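Putative fimbrium subunit Fim1C (Bacteroides uniformis, PDB 4K4K) is a putative component of the fimbrial tip, belonging to filamentous surface appendages that mediate cell adhesion and biofilm formation. Local coordinates at residues 77-82 with 126-131; 142-147 with 249-254; 230-235 with 260-265. One frame throughout, in Å; residues are numbered along the deposited sequence.

How the contacts relate
Contact 1 joins two loops near one end of an elongated, helix-free, beta-rich chain, its centre about 32 Å from that of the chain. Contacts 2 and 3 lie on the other side of the chain centre, with their centres about 46 Å and 53 Å from that of contact 1. They themselves are only about 9 Å apart, centre to centre, and are joined through the neighbouring strands 247-256 and 259-268: strand 247-256 pairs in parallel with 132-150 and antiparallel with 259-268. L250 N lies 2.8 Å from K265 O, a probable hydrogen bond, and I253 CD1 packs on V262 CG2 at 3.6 Å.

Contact 1. Residues 77-82 with 126-131; sequences FPVDAS and KDKTDP
F77 supplies the tight part of this contact: its ring lies against the backbone of 126-131 and is met by K126, D127, K128 and P131. CE1 touches K126 O at 3.6 Å, with that oxygen close to the ring plane and at its edge, whereas D127 O stands over one face, displaced toward the rim. On the P131 side, CE2 reaches CB of the proline at 3.5 Å, and the two side chains cross at about a right angle. The ring is put there by a first torsion that sets CG opposite the carbonyl carbon (chi1 -82°). F86 of strand 84-90 also meets the ring, which links the 77-82 loop to that strand.

Both loops are built round type I beta turns, P78 to A81 and D127 to D130, and in each an aspartate starts an Asx turn. D127 OD1 accepts from T129 N at 2.8 Å and from T129 OG1, the hydroxyl meeting the syn lone pair of OD1; D80 OD1 likewise takes both S82 N and S82 OG, with the amide coming from above the carboxylate plane.

Beyond the ring the packing thins toward solvent. Here K128 runs its aliphatic chain past A81, CD to CB 4.0 Å, and a bend at chi3 (-103°) brings NZ to V79 O. That hydrogen bond is long, 3.3 Å, though it lies in the carbonyl plane on a lone pair. Between the loops one water bridges by three bonds, donating to P78 O and to S82 O (2.7 Å) and accepting from K128 N. K126 turns its end away from the contact, into a salt bridge of NZ with D130 OD2 at 2.9 Å.

Contact 2. Residues 142-147 with 249-254; sequences VKLDIT and YLYTIT
A parallel strand pair in a mixed beta-sheet of this fimbrillin-like protein joins V142-T147 to Y249-T254, two segments far apart in sequence. Four consecutive bridges, L144 with Y249 through T147 with T252, fix the register, and the short axes run 20° from parallel. Five backbone hydrogen bonds alternate across the pair from Y249 N to K143 O through I253 N to T147 O, all of 2.8 Å between N and O. CA-H...O contacts supplement them, including L250 CA to D145 O.

Side chains divide between the two faces. L144, I146, Y249 and Y251 share the buried one. V142 CG1 comes to the edge of the Y249 ring, near its plane, at 3.5 Å from CD1; a first torsion of 173°, with CG1 opposite the backbone N, carries the methyl there. L144 CD2 lies against Y249 CB, while I146 CG1 approaches the edge of the Y251 ring at CD2, 4.0 Å away. Both phenol groups are anchored beyond the pair, Y249 OH to V244 N and Y251 OH to S240 OG, which should restrain the rings at their far ends.

On the other face D145, L250, T147 and T252 are partly exposed and meet more loosely: D145 CB is 4.2 Å from L250 CG. K143 extends away from the partner strand, its NZ forming a salt bridge with E204 and a hydrogen bond with Q112. Farther along the buried face, the branch methyl I146 CG2 touches I253 CG1 at 3.6 Å.

Contact 3. Residues 230-235 with 260-265; sequences FHWDVN and VEVSSK
W232 and V262 make a CH-pi contact: the methyl CG2 of V262 sits over one indole face, 3.5 Å from the centroid of the five-membered ring and only 6° off its normal. V262 CG1 reaches the benzo part, 3.7 Å from W232 CZ2, so both methyls of the valine rest on the ring system. The torsion chi1 of W232, 173°, swings CG opposite the backbone N and presents the indole face to V262.

The other side-chain contacts are apolar. V260 divides its two methyls, CG1 touching F230 CB at 3.6 Å and CG2 touching W232 CB at 3.8 Å. No hydrogen bond crosses between the segments, whose axes approach to 8.0 Å: strand 228-233, which pairs with 217-222, packs by side chains against strand 259-268, which pairs with 247-256, consistent with two layers of a beta-sandwich-like fold in this member of the transthyretin clan. Replacing W232 with an alanine would probably open a gap over V262 and deprive its CG2 of the aromatic face.

Further partners lie outside the two segments. H231 turns away to bond T219 OG1 through ND1, and the W232 ring also meets Y251, their planes inclined by about 70°.

Contact 1. Residues 77-82 with 126-131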
loop_
_atom_site.group_PDB
_atom_site.type_symbol
_atom_site.label_atom_id
_atom_site.label_comp_id
_atom_site.label_asym_id
_atom_site.label_seq_id
_atom_site.Cartn_x
_atom_site.Cartn_y
_atom_site.Cartn_z
ATOM N N PHE A 77 -22.085 -11.073 15.851
ATOM C CA PHE A 77 -22.301 -10.049 16.876
ATOM C C PHE A 77 -22.748 -10.670 18.194
ATOM O O PHE A 77 -23.421 -11.713 18.158
ATOM C CB PHE A 77 -23.337 -9.046 16.394
ATOM C CG PHE A 77 -22.720 -8.009 15.487
ATOM C CD1 PHE A 77 -22.186 -6.835 16.011
ATOM C CD2 PHE A 77 -22.685 -8.199 14.110
ATOM C CE1 PHE A 77 -21.633 -5.862 15.173
ATOM C CE2 PHE A 77 -22.090 -7.252 13.274
ATOM C CZ PHE A 77 -21.570 -6.085 13.812
ATOM N N PRO A 78 -22.396 -10.043 19.347
ATOM C CA PRO A 78 -22.888 -10.563 20.652
ATOM C C PRO A 78 -24.419 -10.672 20.658
ATOM O O PRO A 78 -25.136 -9.731 20.270
ATOM C CB PRO A 78 -22.409 -9.513 21.662
ATOM C CG PRO A 78 -21.231 -8.845 20.995
ATOM C CD PRO A 78 -21.575 -8.825 19.526
ATOM N N VAL A 79 -24.924 -11.828 21.108
ATOM C CA VAL A 79 -26.360 -12.067 21.160
ATOM C C VAL A 79 -27.075 -11.075 22.131
ATOM O O VAL A 79 -28.236 -10.751 21.891
ATOM C CB VAL A 79 -26.710 -13.544 21.492
ATOM C CG1 VAL A 79 -26.304 -13.918 22.925
ATOM C CG2 VAL A 79 -28.189 -13.800 21.263
ATOM N N ASP A 80 -26.366 -10.561 23.154
ATOM C CA ASP A 80 -26.951 -9.602 24.108
ATOM C C ASP A 80 -27.192 -8.198 23.489
ATOM O O ASP A 80 -27.655 -7.295 24.204
ATOM C CB ASP A 80 -26.093 -9.510 25.384
ATOM C CG ASP A 80 -24.700 -8.922 25.248
ATOM O OD1 ASP A 80 -24.340 -8.491 24.135
ATOM O OD2 ASP A 80 -23.974 -8.877 26.269
ATOM N N ALA A 81 -26.876 -8.007 22.177
ATOM C CA ALA A 81 -27.043 -6.755 21.443
ATOM C C ALA A 81 -26.116 -5.643 21.989
ATOM O O ALA A 81 -26.341 -4.474 21.710
ATOM C CB ALA A 81 -28.511 -6.303 21.437
ATOM N N SER A 82 -25.035 -6.014 22.695
ATOM C CA SER A 82 -24.034 -5.039 23.136
ATOM C C SER A 82 -23.159 -4.656 21.916
ATOM O O SER A 82 -23.090 -5.411 20.923
ATOM C CB SER A 82 -23.204 -5.554 24.300
ATOM O OG SER A 82 -22.441 -6.665 23.870
ATOM N N LYS A 126 -20.908 -0.820 16.817
ATOM C CA LYS A 126 -21.831 -1.617 16.022
ATOM C C LYS A 126 -22.416 -2.740 16.859
ATOM O O LYS A 126 -21.724 -3.313 17.693
ATOM C CB LYS A 126 -21.114 -2.205 14.794
ATOM C CG LYS A 126 -20.639 -1.137 13.797
ATOM C CD LYS A 126 -21.810 -0.674 12.932
ATOM C CE LYS A 126 -21.551 0.502 12.035
ATOM N NZ LYS A 126 -22.733 0.758 11.156
ATOM N N ASP A 127 -23.659 -3.104 16.593
ATOM C CA ASP A 127 -24.274 -4.219 17.288
ATOM C C ASP A 127 -25.143 -5.046 16.309
ATOM O O ASP A 127 -25.269 -4.692 15.138
ATOM C CB ASP A 127 -25.067 -3.734 18.507
ATOM C CG ASP A 127 -26.187 -2.780 18.165
ATOM O OD1 ASP A 127 -27.030 -3.137 17.320
ATOM O OD2 ASP A 127 -26.174 -1.651 18.680
ATOM N N LYS A 128 -25.759 -6.129 16.802
ATOM C CA LYS A 128 -26.561 -7.022 15.959
ATOM C C LYS A 128 -27.765 -6.328 15.293
ATOM O O LYS A 128 -28.270 -6.874 14.321
ATOM C CB LYS A 128 -27.019 -8.254 16.751
ATOM C CG LYS A 128 -28.040 -7.956 17.849
ATOM C CD LYS A 128 -28.338 -9.182 18.704
ATOM C CE LYS A 128 -29.656 -9.817 18.348
ATOM N NZ LYS A 128 -29.857 -11.099 19.073
ATOM N N THR A 129 -28.216 -5.151 15.766
ATOM C CA THR A 129 -29.379 -4.467 15.151
ATOM C C THR A 129 -28.950 -3.708 13.886
ATOM O O THR A 129 -29.797 -3.315 13.097
ATOM C CB THR A 129 -30.107 -3.544 16.142
ATOM O OG1 THR A 129 -29.285 -2.407 16.384
ATOM C CG2 THR A 129 -30.465 -4.245 17.457
ATOM N N ASP A 130 -27.638 -3.542 13.677
ATOM C CA ASP A 130 -27.094 -2.910 12.479
ATOM C C ASP A 130 -25.705 -3.518 12.231
ATOM O O ASP A 130 -24.683 -3.005 12.678
ATOM C CB ASP A 130 -27.086 -1.372 12.576
ATOM C CG ASP A 130 -26.408 -0.696 11.400
ATOM O OD1 ASP A 130 -26.672 -1.110 10.235
ATOM O OD2 ASP A 130 -25.557 0.193 11.642
ATOM N N PRO A 131 -25.692 -4.715 11.609
ATOM C CA PRO A 131 -24.435 -5.465 11.469
ATOM C C PRO A 131 -23.590 -5.060 10.256
ATOM O O PRO A 131 -22.628 -5.755 9.917
ATOM C CB PRO A 131 -24.942 -6.903 11.309
ATOM C CG PRO A 131 -26.224 -6.728 10.524
ATOM C CD PRO A 131 -26.851 -5.499 11.117
HETATM O O HOH W 1 -24.504 -7.090 19.313
#

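Contact 2. Residues 142-147 with 249-254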
loop_
_atom_site.group_PDB
_atom_site.type_symbol
_atom_site.label_atom_id
_atom_site.label_comp_id
_atom_site.label_asym_id
_atom_site.label_seq_id
_atom_site.Cartn_x
_atom_site.Cartn_y
_atom_site.Cartn_z
ATOM N N VAL A 142 4.067 4.386 0.742
ATOM C CA VAL A 142 4.159 5.485 -0.231
ATOM C C VAL A 142 4.288 4.917 -1.640
ATOM O O VAL A 142 5.077 4.005 -1.862
ATOM C CB VAL A 142 5.379 6.368 0.142
ATOM C CG1 VAL A 142 5.656 7.442 -0.927
ATOM C CG2 VAL A 142 5.214 6.994 1.528
ATOM N N LYS A 143 3.520 5.470 -2.588
ATOM C CA LYS A 143 3.565 5.016 -3.965
ATOM C C LYS A 143 4.393 5.977 -4.813
ATOM O O LYS A 143 4.215 7.196 -4.727
ATOM C CB LYS A 143 2.135 4.900 -4.535
ATOM C CG LYS A 143 2.032 4.448 -6.012
ATOM C CD LYS A 143 2.348 2.989 -6.171
ATOM C CE LYS A 143 2.211 2.546 -7.616
ATOM N NZ LYS A 143 2.287 1.068 -7.734
ATOM N N LEU A 144 5.283 5.418 -5.641
ATOM C CA LEU A 144 6.047 6.202 -6.627
ATOM C C LEU A 144 5.522 5.831 -8.001
ATOM O O LEU A 144 5.438 4.643 -8.317
ATOM C CB LEU A 144 7.563 5.959 -6.535
ATOM C CG LEU A 144 8.218 6.128 -5.148
ATOM C CD1 LEU A 144 9.719 5.876 -5.231
ATOM C CD2 LEU A 144 7.913 7.507 -4.529
ATOM N N ASP A 145 5.155 6.840 -8.808
ATOM C CA ASP A 145 4.596 6.647 -10.139
ATOM C C ASP A 145 5.441 7.497 -11.079
ATOM O O ASP A 145 5.410 8.718 -10.992
ATOM C CB ASP A 145 3.105 7.050 -10.134
ATOM C CG ASP A 145 2.349 6.745 -11.420
ATOM O OD1 ASP A 145 2.862 7.084 -12.510
ATOM O OD2 ASP A 145 1.204 6.265 -11.334
ATOM N N ILE A 146 6.242 6.849 -11.919
ATOM C CA ILE A 146 7.186 7.552 -12.782
ATOM C C ILE A 146 6.836 7.352 -14.247
ATOM O O ILE A 146 6.612 6.226 -14.701
ATOM C CB ILE A 146 8.626 7.058 -12.430
ATOM C CG1 ILE A 146 8.990 7.467 -10.975
ATOM C CG2 ILE A 146 9.691 7.528 -13.450
ATOM C CD1 ILE A 146 10.062 6.694 -10.335
ATOM N N THR A 147 6.814 8.468 -14.996
ATOM C CA THR A 147 6.604 8.443 -16.433
ATOM C C THR A 147 7.882 8.972 -17.055
ATOM O O THR A 147 8.363 10.031 -16.649
ATOM C CB THR A 147 5.365 9.269 -16.814
ATOM O OG1 THR A 147 4.263 8.793 -16.053
ATOM C CG2 THR A 147 5.024 9.176 -18.285
ATOM N N TYR A 249 3.449 9.860 -5.227
ATOM C CA TYR A 249 4.367 10.850 -5.817
ATOM C C TYR A 249 4.475 10.527 -7.274
ATOM O O TYR A 249 4.842 9.403 -7.638
ATOM C CB TYR A 249 5.749 10.848 -5.113
ATOM C CG TYR A 249 5.637 11.349 -3.683
ATOM C CD1 TYR A 249 5.239 10.497 -2.652
ATOM C CD2 TYR A 249 5.843 12.694 -3.373
ATOM C CE1 TYR A 249 5.064 10.967 -1.348
ATOM C CE2 TYR A 249 5.694 13.170 -2.067
ATOM C CZ TYR A 249 5.294 12.303 -1.056
ATOM O OH TYR A 249 5.115 12.744 0.240
ATOM N N LEU A 250 4.058 11.475 -8.114
ATOM C CA LEU A 250 4.063 11.300 -9.553
ATOM C C LEU A 250 5.188 12.108 -10.135
ATOM O O LEU A 250 5.251 13.318 -9.926
ATOM C CB LEU A 250 2.708 11.705 -10.174
ATOM C CG LEU A 250 1.512 10.898 -9.675
ATOM C CD1 LEU A 250 0.770 11.649 -8.601
ATOM C CD2 LEU A 250 0.592 10.545 -10.822
ATOM N N TYR A 251 6.114 11.432 -10.822
ATOM C CA TYR A 251 7.231 12.129 -11.453
ATOM C C TYR A 251 7.178 11.964 -12.946
ATOM O O TYR A 251 7.007 10.843 -13.434
ATOM C CB TYR A 251 8.595 11.614 -10.940
ATOM C CG TYR A 251 8.808 11.750 -9.448
ATOM C CD1 TYR A 251 9.173 12.971 -8.884
ATOM C CD2 TYR A 251 8.722 10.642 -8.606
ATOM C CE1 TYR A 251 9.402 13.096 -7.515
ATOM C CE2 TYR A 251 8.931 10.760 -7.232
ATOM C CZ TYR A 251 9.283 11.985 -6.695
ATOM O OH TYR A 251 9.507 12.104 -5.348
ATOM N N THR A 252 7.359 13.072 -13.684
ATOM C CA THR A 252 7.506 13.029 -15.140
ATOM C C THR A 252 8.965 13.349 -15.406
ATOM O O THR A 252 9.439 14.442 -15.071
ATOM C CB THR A 252 6.522 13.926 -15.886
ATOM O OG1 THR A 252 5.189 13.515 -15.576
ATOM C CG2 THR A 252 6.730 13.859 -17.411
ATOM N N ILE A 253 9.684 12.376 -15.972
ATOM C CA ILE A 253 11.108 12.494 -16.242
ATOM C C ILE A 253 11.332 12.767 -17.713
ATOM O O ILE A 253 10.945 11.948 -18.544
ATOM C CB ILE A 253 11.846 11.182 -15.814
ATOM C CG1 ILE A 253 11.312 10.569 -14.484
ATOM C CG2 ILE A 253 13.377 11.310 -15.885
ATOM C CD1 ILE A 253 11.633 11.257 -13.241
ATOM N N THR A 254 11.966 13.894 -18.037
ATOM C CA THR A 254 12.328 14.178 -19.416
ATOM C C THR A 254 13.829 13.927 -19.553
ATOM O O THR A 254 14.638 14.622 -18.928
ATOM C CB THR A 254 11.915 15.593 -19.865
ATOM O OG1 THR A 254 10.517 15.758 -19.645
ATOM C CG2 THR A 254 12.223 15.827 -21.348
#

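Contact 3. Residues 230-235 with 260-265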
loop_
_atom_site.group_PDB
_atom_site.type_symbol
_atom_site.label_atom_id
_atom_site.label_comp_id
_atom_site.label_asym_id
_atom_site.label_seq_id
_atom_site.Cartn_x
_atom_site.Cartn_y
_atom_site.Cartn_z
ATOM N N PHE A 230 21.883 8.072 -15.586
ATOM C CA PHE A 230 21.526 9.429 -15.162
ATOM C C PHE A 230 21.032 9.349 -13.735
ATOM O O PHE A 230 20.301 8.407 -13.417
ATOM C CB PHE A 230 20.424 10.008 -16.051
ATOM C CG PHE A 230 20.771 10.194 -17.501
ATOM C CD1 PHE A 230 21.321 11.381 -17.949
ATOM C CD2 PHE A 230 20.495 9.201 -18.429
ATOM C CE1 PHE A 230 21.642 11.552 -19.291
ATOM C CE2 PHE A 230 20.807 9.378 -19.775
ATOM C CZ PHE A 230 21.369 10.557 -20.196
ATOM N N HIS A 231 21.436 10.305 -12.880
ATOM C CA HIS A 231 21.041 10.357 -11.469
ATOM C C HIS A 231 20.309 11.649 -11.187
ATOM O O HIS A 231 20.696 12.703 -11.702
ATOM C CB HIS A 231 22.262 10.212 -10.544
ATOM C CG HIS A 231 23.168 9.076 -10.926
ATOM N ND1 HIS A 231 22.948 7.789 -10.462
ATOM C CD2 HIS A 231 24.240 9.061 -11.757
ATOM C CE1 HIS A 231 23.901 7.041 -11.002
ATOM N NE2 HIS A 231 24.694 7.758 -11.799
ATOM N N TRP A 232 19.236 11.581 -10.389
ATOM C CA TRP A 232 18.464 12.769 -10.045
ATOM C C TRP A 232 18.114 12.728 -8.563
ATOM O O TRP A 232 17.634 11.700 -8.079
ATOM C CB TRP A 232 17.215 12.883 -10.930
ATOM C CG TRP A 232 16.293 14.002 -10.523
ATOM C CD1 TRP A 232 16.426 15.332 -10.808
ATOM C CD2 TRP A 232 15.123 13.878 -9.708
ATOM N NE1 TRP A 232 15.403 16.047 -10.225
ATOM C CE2 TRP A 232 14.591 15.178 -9.536
ATOM C CE3 TRP A 232 14.469 12.790 -9.096
ATOM C CZ2 TRP A 232 13.420 15.413 -8.804
ATOM C CZ3 TRP A 232 13.304 13.024 -8.384
ATOM C CH2 TRP A 232 12.788 14.318 -8.246
ATOM N N ASP A 233 18.382 13.833 -7.841
ATOM C CA ASP A 233 18.126 13.893 -6.402
ATOM C C ASP A 233 16.644 14.118 -6.101
ATOM O O ASP A 233 16.065 15.153 -6.461
ATOM C CB ASP A 233 19.004 14.964 -5.713
ATOM C CG ASP A 233 20.318 14.411 -5.160
ATOM O OD1 ASP A 233 20.311 13.271 -4.609
ATOM O OD2 ASP A 233 21.344 15.128 -5.236
ATOM N N VAL A 234 16.029 13.125 -5.431
ATOM C CA VAL A 234 14.604 13.150 -5.059
ATOM C C VAL A 234 14.271 14.416 -4.254
ATOM O O VAL A 234 13.231 15.024 -4.502
ATOM C CB VAL A 234 14.179 11.856 -4.312
ATOM C CG1 VAL A 234 12.728 11.931 -3.815
ATOM C CG2 VAL A 234 14.379 10.637 -5.211
ATOM N N ASN A 235 15.172 14.840 -3.357
ATOM C CA ASN A 235 14.972 16.012 -2.497
ATOM C C ASN A 235 14.982 17.353 -3.293
ATOM O O ASN A 235 14.504 18.363 -2.771
ATOM C CB ASN A 235 16.023 16.030 -1.382
ATOM C CG ASN A 235 15.675 16.939 -0.229
ATOM O OD1 ASN A 235 14.795 16.647 0.593
ATOM N ND2 ASN A 235 16.343 18.078 -0.165
ATOM N N VAL A 260 18.761 14.885 -17.164
ATOM C CA VAL A 260 17.339 14.690 -16.919
ATOM C C VAL A 260 16.732 15.909 -16.236
ATOM O O VAL A 260 17.423 16.658 -15.542
ATOM C CB VAL A 260 17.014 13.395 -16.113
ATOM C CG1 VAL A 260 17.570 12.150 -16.785
ATOM C CG2 VAL A 260 17.495 13.488 -14.677
ATOM N N GLU A 261 15.425 16.065 -16.406
ATOM C CA GLU A 261 14.615 17.085 -15.760
ATOM C C GLU A 261 13.352 16.459 -15.290
ATOM O O GLU A 261 12.837 15.558 -15.950
ATOM C CB GLU A 261 14.333 18.223 -16.696
ATOM C CG GLU A 261 15.439 19.239 -16.640
ATOM C CD GLU A 261 15.175 20.382 -17.583
ATOM O OE1 GLU A 261 14.101 20.391 -18.225
ATOM O OE2 GLU A 261 16.026 21.295 -17.636
ATOM N N VAL A 262 12.871 16.873 -14.124
ATOM C CA VAL A 262 11.727 16.223 -13.522
ATOM C C VAL A 262 10.681 17.216 -13.050
ATOM O O VAL A 262 11.022 18.244 -12.461
ATOM C CB VAL A 262 12.251 15.358 -12.328
ATOM C CG1 VAL A 262 11.128 14.627 -11.599
ATOM C CG2 VAL A 262 13.351 14.383 -12.773
ATOM N N SER A 263 9.401 16.887 -13.306
ATOM C CA SER A 263 8.250 17.617 -12.799
ATOM C C SER A 263 7.614 16.689 -11.795
ATOM O O SER A 263 7.587 15.476 -12.027
ATOM C CB SER A 263 7.290 18.037 -13.910
ATOM O OG SER A 263 6.603 16.951 -14.509
ATOM N N SER A 264 7.168 17.230 -10.655
ATOM C CA SER A 264 6.609 16.354 -9.636
ATOM C C SER A 264 5.240 16.804 -9.178
ATOM O O SER A 264 4.925 17.994 -9.205
ATOM C CB SER A 264 7.551 16.297 -8.438
ATOM O OG SER A 264 7.563 17.552 -7.776
ATOM N N LYS A 265 4.439 15.831 -8.730
ATOM C CA LYS A 265 3.106 16.056 -8.167
ATOM C C LYS A 265 2.934 15.091 -7.033
ATOM O O LYS A 265 3.443 13.969 -7.118
ATOM C CB LYS A 265 1.999 15.825 -9.218
ATOM C CG LYS A 265 1.857 16.921 -10.270
ATOM C CD LYS A 265 0.995 16.476 -11.459
ATOM C CE LYS A 265 -0.497 16.616 -11.235
ATOM N NZ LYS A 265 -1.281 16.123 -12.401
#